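Local coordinates for amino acid ABC transporter, periplasmic amino acid-binding protein (Brucella ovis, PDB 4Z9N) that binds glutathione in its cleft and is probably the periplasmic solute-binding component of an amino acid ABC transporter, at residues Asp47-Val52 with Val63-Leu68; Glu72-Leu77 with Asp83-Asn88. All coordinates share one frame; numbering follows the deposited sequence. Where two conformers were deposited one is given.

Contact 1: Asp47-Val52 with Val63-Leu68; sequences DYCRAV and VKFTPL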
ATOM      1  N   ASP D  47      -7.594 -19.007   0.344  1.00 20.43           N
ATOM      2  CA  ASP D  47      -8.398 -18.502  -0.768  1.00 23.54           C
ATOM      3  C   ASP D  47      -7.595 -17.513  -1.625  1.00 23.80           C
ATOM      4  O   ASP D  47      -7.809 -17.412  -2.836  1.00 19.53           O
ATOM      5  CB  ASP D  47      -9.693 -17.828  -0.283  1.00 20.21           C
ATOM      6  CG  ASP D  47     -10.792 -18.828   0.060  1.00 24.96           C
ATOM      7  OD1 ASP D  47     -11.770 -18.417   0.721  1.00 25.81           O
ATOM      8  OD2 ASP D  47     -10.670 -20.025  -0.299  1.00 25.97           O
ATOM      9  N   TYR D  48      -6.681 -16.777  -1.000  1.00 18.20           N
ATOM     10  CA  TYR D  48      -5.819 -15.865  -1.754  1.00 17.57           C
ATOM     11  C   TYR D  48      -4.940 -16.663  -2.717  1.00 20.65           C
ATOM     12  O   TYR D  48      -4.732 -16.259  -3.859  1.00 19.15           O
ATOM     13  CB  TYR D  48      -4.957 -15.007  -0.813  1.00 16.65           C
ATOM     14  CG  TYR D  48      -5.408 -13.560  -0.791  1.00 16.09           C
ATOM     15  CD1 TYR D  48      -6.490 -13.157  -0.007  1.00 17.15           C
ATOM     16  CD2 TYR D  48      -4.790 -12.608  -1.594  1.00 15.80           C
ATOM     17  CE1 TYR D  48      -6.926 -11.847  -0.008  1.00 15.66           C
ATOM     18  CE2 TYR D  48      -5.238 -11.284  -1.611  1.00 15.47           C
ATOM     19  CZ  TYR D  48      -6.301 -10.920  -0.812  1.00 15.38           C
ATOM     20  OH  TYR D  48      -6.731  -9.607  -0.811  1.00 15.15           O
ATOM     21  N   CYS D  49      -4.418 -17.791  -2.248  1.00 18.45           N
ATOM     22  CA  CYS D  49      -3.669 -18.706  -3.117  1.00 19.11           C
ATOM     23  C   CYS D  49      -4.519 -19.182  -4.274  1.00 19.96           C
ATOM     24  O   CYS D  49      -4.076 -19.213  -5.427  1.00 20.47           O
ATOM     25  CB  CYS D  49      -3.182 -19.926  -2.349  1.00 19.64           C
ATOM     26  SG  CYS D  49      -2.036 -19.567  -1.032  1.00 20.79           S
ATOM     27  N   ARG D  50      -5.744 -19.575  -3.952  1.00 20.49           N
ATOM     28  CA  ARG D  50      -6.656 -20.051  -4.977  1.00 21.49           C
ATOM     29  C   ARG D  50      -7.024 -18.928  -5.941  1.00 21.19           C
ATOM     30  O   ARG D  50      -7.340 -19.185  -7.105  1.00 21.95           O
ATOM     31  CB  ARG D  50      -7.920 -20.647  -4.355  1.00 22.31           C
ATOM     32  CG  ARG D  50      -7.665 -21.830  -3.414  1.00 22.91           C
ATOM     33  CD  ARG D  50      -8.940 -22.661  -3.243  1.00 24.30           C
ATOM     34  NE  ARG D  50      -8.765 -23.710  -2.247  1.00 24.99           N
ATOM     35  CZ  ARG D  50      -8.212 -24.894  -2.496  1.00 31.15           C
ATOM     36  NH1 ARG D  50      -7.775 -25.195  -3.711  1.00 26.21           N
ATOM     37  NH2 ARG D  50      -8.085 -25.779  -1.518  1.00 32.46           N
ATOM     38  N   ALA D  51      -7.001 -17.690  -5.457  1.00 20.22           N
ATOM     39  CA  ALA D  51      -7.292 -16.547  -6.330  1.00 20.69           C
ATOM     40  C   ALA D  51      -6.216 -16.402  -7.412  1.00 20.04           C
ATOM     41  O   ALA D  51      -6.521 -16.136  -8.581  1.00 20.57           O
ATOM     42  CB  ALA D  51      -7.416 -15.234  -5.509  1.00 19.07           C
ATOM     43  N   VAL D  52      -4.961 -16.583  -7.024  1.00 19.61           N
ATOM     44  CA  VAL D  52      -3.865 -16.520  -7.976  1.00 19.80           C
ATOM     45  C   VAL D  52      -3.969 -17.679  -8.958  1.00 28.06           C
ATOM     46  O   VAL D  52      -3.793 -17.497 -10.161  1.00 21.40           O
ATOM     47  CB  VAL D  52      -2.516 -16.510  -7.254  1.00 20.63           C
ATOM     48  CG1 VAL D  52      -1.368 -16.554  -8.243  1.00 20.24           C
ATOM     49  CG2 VAL D  52      -2.421 -15.261  -6.379  1.00 19.98           C
ATOM     50  N   VAL D  63      -3.625 -25.896  -7.583  1.00 29.78           N
ATOM     51  CA  VAL D  63      -2.697 -25.392  -6.586  1.00 23.64           C
ATOM     52  C   VAL D  63      -2.280 -26.544  -5.698  1.00 28.32           C
ATOM     53  O   VAL D  63      -3.082 -27.456  -5.453  1.00 24.72           O
ATOM     54  CB  VAL D  63      -3.333 -24.254  -5.769  1.00 29.05           C
ATOM     55  CG1 VAL D  63      -4.645 -24.722  -5.156  1.00 34.07           C
ATOM     56  CG2 VAL D  63      -2.376 -23.757  -4.685  1.00 29.19           C
ATOM     57  N   LYS D  64      -1.021 -26.528  -5.255  1.00 27.33           N
ATOM     58  CA  LYS D  64      -0.541 -27.465  -4.244  1.00 29.68           C
ATOM     59  C   LYS D  64      -0.018 -26.675  -3.052  1.00 23.08           C
ATOM     60  O   LYS D  64       0.600 -25.610  -3.217  1.00 25.11           O
ATOM     61  CB  LYS D  64       0.550 -28.400  -4.793  1.00 27.01           C
ATOM     62  CG  LYS D  64       0.107 -29.274  -5.956  1.00 26.33           C
ATOM     63  CD  LYS D  64       1.197 -30.293  -6.302  1.00 27.45           C
ATOM     64  CE  LYS D  64       0.885 -31.041  -7.583  1.00 33.38           C
ATOM     65  NZ  LYS D  64       1.850 -32.151  -7.802  1.00 38.79           N
ATOM     66  N   PHE D  65      -0.280 -27.184  -1.851  1.00 25.17           N
ATOM     67  CA  PHE D  65       0.045 -26.440  -0.629  1.00 23.63           C
ATOM     68  C   PHE D  65       1.215 -27.027   0.143  1.00 23.74           C
ATOM     69  O   PHE D  65       1.267 -28.226   0.397  1.00 23.49           O
ATOM     70  CB  PHE D  65      -1.185 -26.369   0.276  1.00 21.88           C
ATOM     71  CG  PHE D  65      -2.335 -25.627  -0.335  1.00 22.26           C
ATOM     72  CD1 PHE D  65      -2.391 -24.244  -0.280  1.00 23.06           C
ATOM     73  CD2 PHE D  65      -3.348 -26.313  -0.998  1.00 25.28           C
ATOM     74  CE1 PHE D  65      -3.451 -23.554  -0.862  1.00 24.09           C
ATOM     75  CE2 PHE D  65      -4.404 -25.635  -1.574  1.00 26.73           C
ATOM     76  CZ  PHE D  65      -4.456 -24.251  -1.506  1.00 26.73           C
ATOM     77  N   THR D  66       2.146 -26.153   0.522  1.00 21.81           N
ATOM     78  CA  THR D  66       3.307 -26.518   1.327  1.00 24.93           C
ATOM     79  C   THR D  66       3.173 -25.899   2.720  1.00 23.67           C
ATOM     80  O   THR D  66       3.413 -24.708   2.885  1.00 23.24           O
ATOM     81  CB  THR D  66       4.613 -26.033   0.657  1.00 22.94           C
ATOM     82  OG1 THR D  66       4.744 -26.648  -0.636  1.00 22.95           O
ATOM     83  CG2 THR D  66       5.860 -26.354   1.520  1.00 22.50           C
ATOM     84  N   PRO D  67       2.766 -26.701   3.722  1.00 23.80           N
ATOM     85  CA  PRO D  67       2.686 -26.155   5.082  1.00 21.20           C
ATOM     86  C   PRO D  67       4.076 -25.813   5.611  1.00 21.11           C
ATOM     87  O   PRO D  67       5.002 -26.601   5.432  1.00 22.02           O
ATOM     88  CB  PRO D  67       2.049 -27.287   5.887  1.00 25.90           C
ATOM     89  CG  PRO D  67       2.416 -28.534   5.132  1.00 27.33           C
ATOM     90  CD  PRO D  67       2.436 -28.136   3.670  1.00 25.67           C
ATOM     91  N   LEU D  68       4.196 -24.638   6.232  1.00 20.10           N
ATOM     92  CA  LEU D  68       5.461 -24.093   6.713  1.00 21.61           C
ATOM     93  C   LEU D  68       5.352 -23.477   8.117  1.00 21.93           C
ATOM     94  O   LEU D  68       4.498 -22.628   8.365  1.00 18.47           O
ATOM     95  CB  LEU D  68       5.994 -23.045   5.716  1.00 22.74           C
ATOM     96  CG  LEU D  68       6.183 -23.468   4.254  1.00 21.53           C
ATOM     97  CD1 LEU D  68       6.308 -22.298   3.287  1.00 18.94           C
ATOM     98  CD2 LEU D  68       7.439 -24.327   4.182  1.00 20.83           C
TER
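With CG of Arg50 anti to its own carbonyl carbon (chi1 -59°) and the chain extended from there to NE, the side chain reaches from helix 44-57 and sets its guanidinium against the aromatic ring that Phe65, with a similar first torsion, holds up from strand 63-67. This is the helix-to-strand packing of a beta-alpha-beta crossover: strand 21-25 leads, by way of a small hairpin, into the helix, and the chain returns as strand 63-67 parallel to strand 21-25. The axes of helix segment 47-52 and strand 63-67 come within 9.3 Å and run roughly antiparallel, at 144°. Phe65 puts CZ over the centre of one guanidinium face, 3.8 Å above its plane, but ring and guanidinium planes are 73° apart, so the two groups are not stacked flat. Two carbonyls pin the charged end: Arg50 NH1 donates to Pro60 O and NH2 to Trp41 O, which fixes the rotation of the group beside the ring. The Trp41 ring also meets Phe65. Deeper in, the buried Cys49 leans on the same ring, its CB 3.9 Å from Phe65 CE1, and Cys49 and Val63 both touch Cys23 on strand 21-25. Val63 divides its two methyls between neighbours. CG2 covers one face of the Phe65 ring toward the rim, while CG1 lies 3.5 Å from Arg50 NH1.

Contact 2: Glu72-Leu77 with Asp83-Asn88; sequences ERFTAL and DVLIRN. With GSH (glutathione), chain U.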
ATOM      1  N   GLU D  72      10.659 -21.946   8.838  1.00 23.33           N
ATOM      2  CA  GLU D  72      11.082 -22.472   7.547  1.00 24.37           C
ATOM      3  C   GLU D  72      10.430 -21.726   6.380  1.00 22.44           C
ATOM      4  O   GLU D  72      10.768 -21.962   5.223  1.00 20.49           O
ATOM      5  CB  GLU D  72      10.771 -23.966   7.467  1.00 32.44           C
ATOM      6  CG  GLU D  72       9.303 -24.272   7.544  1.00 32.93           C
ATOM      7  CD  GLU D  72       9.013 -25.712   7.949  1.00 35.23           C
ATOM      8  OE1 GLU D  72       9.944 -26.541   7.980  1.00 42.40           O
ATOM      9  OE2 GLU D  72       7.839 -26.011   8.234  1.00 28.13           O
ATOM     10  N   ARG D  73       9.511 -20.815   6.679  1.00 18.45           N
ATOM     11  CA  ARG D  73       8.708 -20.191   5.619  1.00 17.73           C
ATOM     12  C   ARG D  73       9.534 -19.364   4.623  1.00 17.48           C
ATOM     13  O   ARG D  73       9.281 -19.404   3.415  1.00 17.58           O
ATOM     14  CB  ARG D  73       7.604 -19.317   6.231  1.00 16.67           C
ATOM     15  CG  ARG D  73       8.116 -18.278   7.248  1.00 16.61           C
ATOM     16  CD  ARG D  73       6.985 -17.467   7.891  1.00 16.07           C
ATOM     17  NE  ARG D  73       7.439 -16.887   9.161  1.00 15.59           N
ATOM     18  CZ  ARG D  73       6.894 -15.834   9.769  1.00 14.13           C
ATOM     19  NH1 ARG D  73       5.873 -15.176   9.220  1.00 13.49           N
ATOM     20  NH2 ARG D  73       7.392 -15.425  10.930  1.00 14.83           N
ATOM     21  N   PHE D  74      10.522 -18.608   5.100  1.00 17.23           N
ATOM     22  CA  PHE D  74      11.253 -17.754   4.157  1.00 17.00           C
ATOM     23  C   PHE D  74      12.212 -18.594   3.290  1.00 20.80           C
ATOM     24  O   PHE D  74      12.368 -18.323   2.099  1.00 21.42           O
ATOM     25  CB  PHE D  74      11.993 -16.635   4.906  1.00 19.12           C
ATOM     26  CG  PHE D  74      11.076 -15.750   5.689  1.00 18.09           C
ATOM     27  CD1 PHE D  74      10.131 -14.968   5.038  1.00 17.77           C
ATOM     28  CD2 PHE D  74      11.105 -15.766   7.082  1.00 18.71           C
ATOM     29  CE1 PHE D  74       9.251 -14.162   5.751  1.00 15.30           C
ATOM     30  CE2 PHE D  74      10.240 -14.971   7.815  1.00 17.80           C
ATOM     31  CZ  PHE D  74       9.302 -14.164   7.155  1.00 17.01           C
ATOM     32  N   THR D  75      12.825 -19.610   3.895  0.66 21.70           N
ATOM     33  CA  THR D  75      13.759 -20.480   3.187  0.66 23.41           C
ATOM     34  C   THR D  75      13.053 -21.175   2.024  0.66 25.59           C
ATOM     35  O   THR D  75      13.590 -21.269   0.920  0.66 21.47           O
ATOM     36  CB  THR D  75      14.368 -21.541   4.123  0.66 23.48           C
ATOM     37  OG1 THR D  75      14.992 -20.889   5.237  0.66 22.88           O
ATOM     38  CG2 THR D  75      15.401 -22.375   3.383  0.66 23.06           C
ATOM     39  N   ALA D  76      11.833 -21.637   2.289  1.00 22.07           N
ATOM     40  CA  ALA D  76      11.026 -22.336   1.292  1.00 24.91           C
ATOM     41  C   ALA D  76      10.771 -21.448   0.075  1.00 23.64           C
ATOM     42  O   ALA D  76      10.749 -21.929  -1.050  1.00 21.12           O
ATOM     43  CB  ALA D  76       9.698 -22.793   1.896  1.00 20.69           C
ATOM     44  N   LEU D  77      10.578 -20.150   0.299  1.00 19.28           N
ATOM     45  CA  LEU D  77      10.350 -19.235  -0.814  1.00 18.80           C
ATOM     46  C   LEU D  77      11.673 -18.891  -1.511  1.00 23.93           C
ATOM     47  O   LEU D  77      11.748 -18.869  -2.741  1.00 19.74           O
ATOM     48  CB  LEU D  77       9.646 -17.965  -0.330  1.00 17.48           C
ATOM     49  CG  LEU D  77       9.295 -16.879  -1.358  1.00 16.93           C
ATOM     50  CD1 LEU D  77       8.369 -17.412  -2.454  1.00 18.47           C
ATOM     51  CD2 LEU D  77       8.656 -15.676  -0.666  1.00 18.07           C
ATOM     52  N   ASP D  83       6.250 -20.922  -4.894  1.00 21.77           N
ATOM     53  CA  ASP D  83       6.190 -19.809  -5.834  1.00 19.84           C
ATOM     54  C   ASP D  83       5.756 -18.511  -5.148  1.00 21.50           C
ATOM     55  O   ASP D  83       6.083 -17.421  -5.612  1.00 18.15           O
ATOM     56  CB  ASP D  83       5.217 -20.142  -6.974  1.00 23.10           C
ATOM     57  CG  ASP D  83       5.583 -21.431  -7.694  1.00 24.35           C
ATOM     58  OD1 ASP D  83       6.761 -21.596  -8.072  1.00 24.85           O
ATOM     59  OD2 ASP D  83       4.691 -22.285  -7.873  1.00 24.80           O
ATOM     60  N   VAL D  84       5.008 -18.640  -4.057  1.00 18.07           N
ATOM     61  CA  VAL D  84       4.473 -17.498  -3.313  1.00 16.97           C
ATOM     62  C   VAL D  84       4.234 -17.939  -1.870  1.00 16.89           C
ATOM     63  O   VAL D  84       3.977 -19.119  -1.603  1.00 17.35           O
ATOM     64  CB  VAL D  84       3.158 -16.950  -3.961  1.00 16.78           C
ATOM     65  CG1 VAL D  84       2.058 -18.008  -3.950  1.00 20.21           C
ATOM     66  CG2 VAL D  84       2.684 -15.641  -3.287  1.00 15.72           C
ATOM     67  N   LEU D  85       4.355 -16.993  -0.946  1.00 15.80           N
ATOM     68  CA  LEU D  85       4.115 -17.244   0.467  1.00 17.10           C
ATOM     69  C   LEU D  85       2.968 -16.371   0.933  1.00 14.76           C
ATOM     70  O   LEU D  85       3.076 -15.150   0.924  1.00 14.05           O
ATOM     71  CB  LEU D  85       5.370 -16.956   1.295  1.00 16.17           C
ATOM     72  CG  LEU D  85       5.239 -17.110   2.808  1.00 16.94           C
ATOM     73  CD1 LEU D  85       5.094 -18.599   3.206  1.00 15.95           C
ATOM     74  CD2 LEU D  85       6.473 -16.495   3.504  1.00 15.50           C
ATOM     75  N   ILE D  86       1.859 -16.997   1.302  1.00 19.35           N
ATOM     76  CA  ILE D  86       0.690 -16.268   1.767  1.00 17.63           C
ATOM     77  C   ILE D  86       0.325 -16.917   3.082  1.00 17.34           C
ATOM     78  O   ILE D  86      -0.336 -17.938   3.106  1.00 16.52           O
ATOM     79  CB  ILE D  86      -0.447 -16.305   0.754  1.00 14.84           C
ATOM     80  CG1 ILE D  86       0.064 -15.793  -0.590  1.00 18.13           C
ATOM     81  CG2 ILE D  86      -1.602 -15.400   1.231  1.00 14.66           C
ATOM     82  CD1 ILE D  86      -0.963 -15.807  -1.712  1.00 18.19           C
ATOM     83  N   ARG D  87       0.806 -16.341   4.176  1.00 16.72           N
ATOM     84  CA  ARG D  87       0.821 -17.068   5.436  1.00 15.81           C
ATOM     85  C   ARG D  87       1.011 -16.121   6.611  1.00 14.51           C
ATOM     86  O   ARG D  87       2.011 -16.213   7.318  1.00 16.24           O
ATOM     87  CB  ARG D  87       1.939 -18.133   5.397  1.00 16.47           C
ATOM     88  CG  ARG D  87       2.072 -19.028   6.642  1.00 17.37           C
ATOM     89  CD  ARG D  87       3.532 -19.317   6.927  1.00 17.63           C
ATOM     90  NE  ARG D  87       3.760 -19.928   8.240  1.00 18.56           N
ATOM     91  CZ  ARG D  87       3.769 -19.243   9.383  1.00 18.51           C
ATOM     92  NH1 ARG D  87       3.510 -17.940   9.381  1.00 17.05           N
ATOM     93  NH2 ARG D  87       4.004 -19.872  10.533  1.00 18.79           N
ATOM     94  N   ASN D  88       0.036 -15.231   6.818  1.00 13.13           N
ATOM     95  CA  ASN D  88       0.002 -14.332   7.985  1.00 12.54           C
ATOM     96  C   ASN D  88       1.398 -13.826   8.346  1.00 15.69           C
ATOM     97  O   ASN D  88       1.786 -13.815   9.507  1.00 14.70           O
ATOM     98  CB  ASN D  88      -0.686 -15.018   9.222  1.00 12.97           C
ATOM     99  CG  ASN D  88      -0.118 -16.418   9.580  1.00 14.54           C
ATOM    100  OD1 ASN D  88      -0.223 -17.381   8.805  1.00 16.30           O
ATOM    101  ND2 ASN D  88       0.425 -16.541  10.799  1.00 15.66           N
TER
HETATM  102  N1  GSH U 401       2.813 -12.189  11.678  1.00 12.03           N
HETATM  103  CA1 GSH U 401       3.880 -12.661  12.561  1.00 10.27           C
HETATM  104  C1  GSH U 401       5.159 -12.805  11.741  1.00 12.10           C
HETATM  105  O11 GSH U 401       6.243 -13.061  12.335  1.00 15.66           O
HETATM  106  O12 GSH U 401       5.140 -12.682  10.484  1.00 11.89           O
HETATM  107  CB1 GSH U 401       3.552 -14.028  13.184  1.00  9.38           C
HETATM  108  CG1 GSH U 401       3.352 -15.055  12.053  1.00 10.87           C
HETATM  109  CD1 GSH U 401       3.282 -16.451  12.663  1.00 16.59           C
HETATM  110  OE1 GSH U 401       4.022 -17.323  12.324  1.00 17.25           O
HETATM  111  N2  GSH U 401       2.277 -16.698  13.669  1.00 15.97           N
HETATM  112  CA2 GSH U 401       2.231 -18.020  14.266  1.00 18.95           C
HETATM  113  C2  GSH U 401       1.906 -19.111  13.236  1.00 16.60           C
HETATM  114  O2  GSH U 401       1.406 -18.896  12.179  1.00 16.80           O
HETATM  115  CB2 GSH U 401       1.295 -18.027  15.480  1.00 18.47           C
HETATM  116  SG2 GSH U 401      -0.449 -17.863  15.007  1.00 23.59           S
HETATM  117  N3  GSH U 401       2.291 -20.462  13.586  1.00 16.84           N
HETATM  118  CA3 GSH U 401       2.030 -21.541  12.673  1.00 20.58           C
HETATM  119  C3  GSH U 401       3.327 -22.323  12.465  1.00 19.23           C
HETATM  120  O31 GSH U 401       3.270 -23.444  11.895  1.00 23.49           O
HETATM  121  O32 GSH U 401       4.441 -21.846  12.843  1.00 19.53           O
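The glutathione pocket, in the cleft of this periplasmic binding protein, takes Arg73 from the start of helix 73-78 and Arg87 and Asn88 from the chain just beyond strand 84-85. Arg73 grips the glutamyl carboxylate with a two-pronged pair of bonds. Its NH1 reaches glutathione O12 at 2.9 Å (166°), and NH2 reaches O11 at 3.0 Å, practically straight at 179°. NE is tied back to Ala70 O, while NH2 also meets Gly140 O. The Arg87 side chain crosses that of Arg73 at about a right angle, with CD of Arg73 over one face of its guanidinium. Bent at chi2 (-143°), Arg87 brings both NH1 and NH2 to the ligand amide oxygen OE1, each at 3.1 Å and near the guanidinium plane, and its NE is held by Leu68 O. Arg73 NH1 and Arg87 NH1 come within 3.6 Å; the carboxylate held by Arg73 probably offsets part of this charge, while OE1, over one face of the Arg73 guanidinium, accepts from Arg87. Asn88 adds its backbone O, 2.9 Å from glutathione N1, and its ND2, 2.9 Å from O2. Behind the polar end the contact turns apolar: Leu77 CD2 packs 4.0 Å from Leu85 CB, and CB of Arg73 rests on the Leu85 methyls. Arginine clasping the alpha-carboxylate of a glutamyl group is in keeping with the amino acid-binding clefts of solute-binding family 3.

Coming from the N terminus, the chain lays down strand 21-25, passes through helix 44-57 and returns as strand 63-67, where contact 1 closes the loop between helix and strand. A short turn then leads into helix 73-78, and contact 2 closes the next, smaller loop as the chain enters strand 84-85. The two closures follow in series, neither enclosing nor crossing the other, with centres 11 Å apart. Both reach one parallel sheet, in which 21-25 lies between 63-67 and 84-85. Leu68 joins the two contacts: its CD2 packs 3.6 Å from Ala76 CB and its CD1 against Leu85 CD1, bringing the end of contact 1 up to the ligand-binding contact 2.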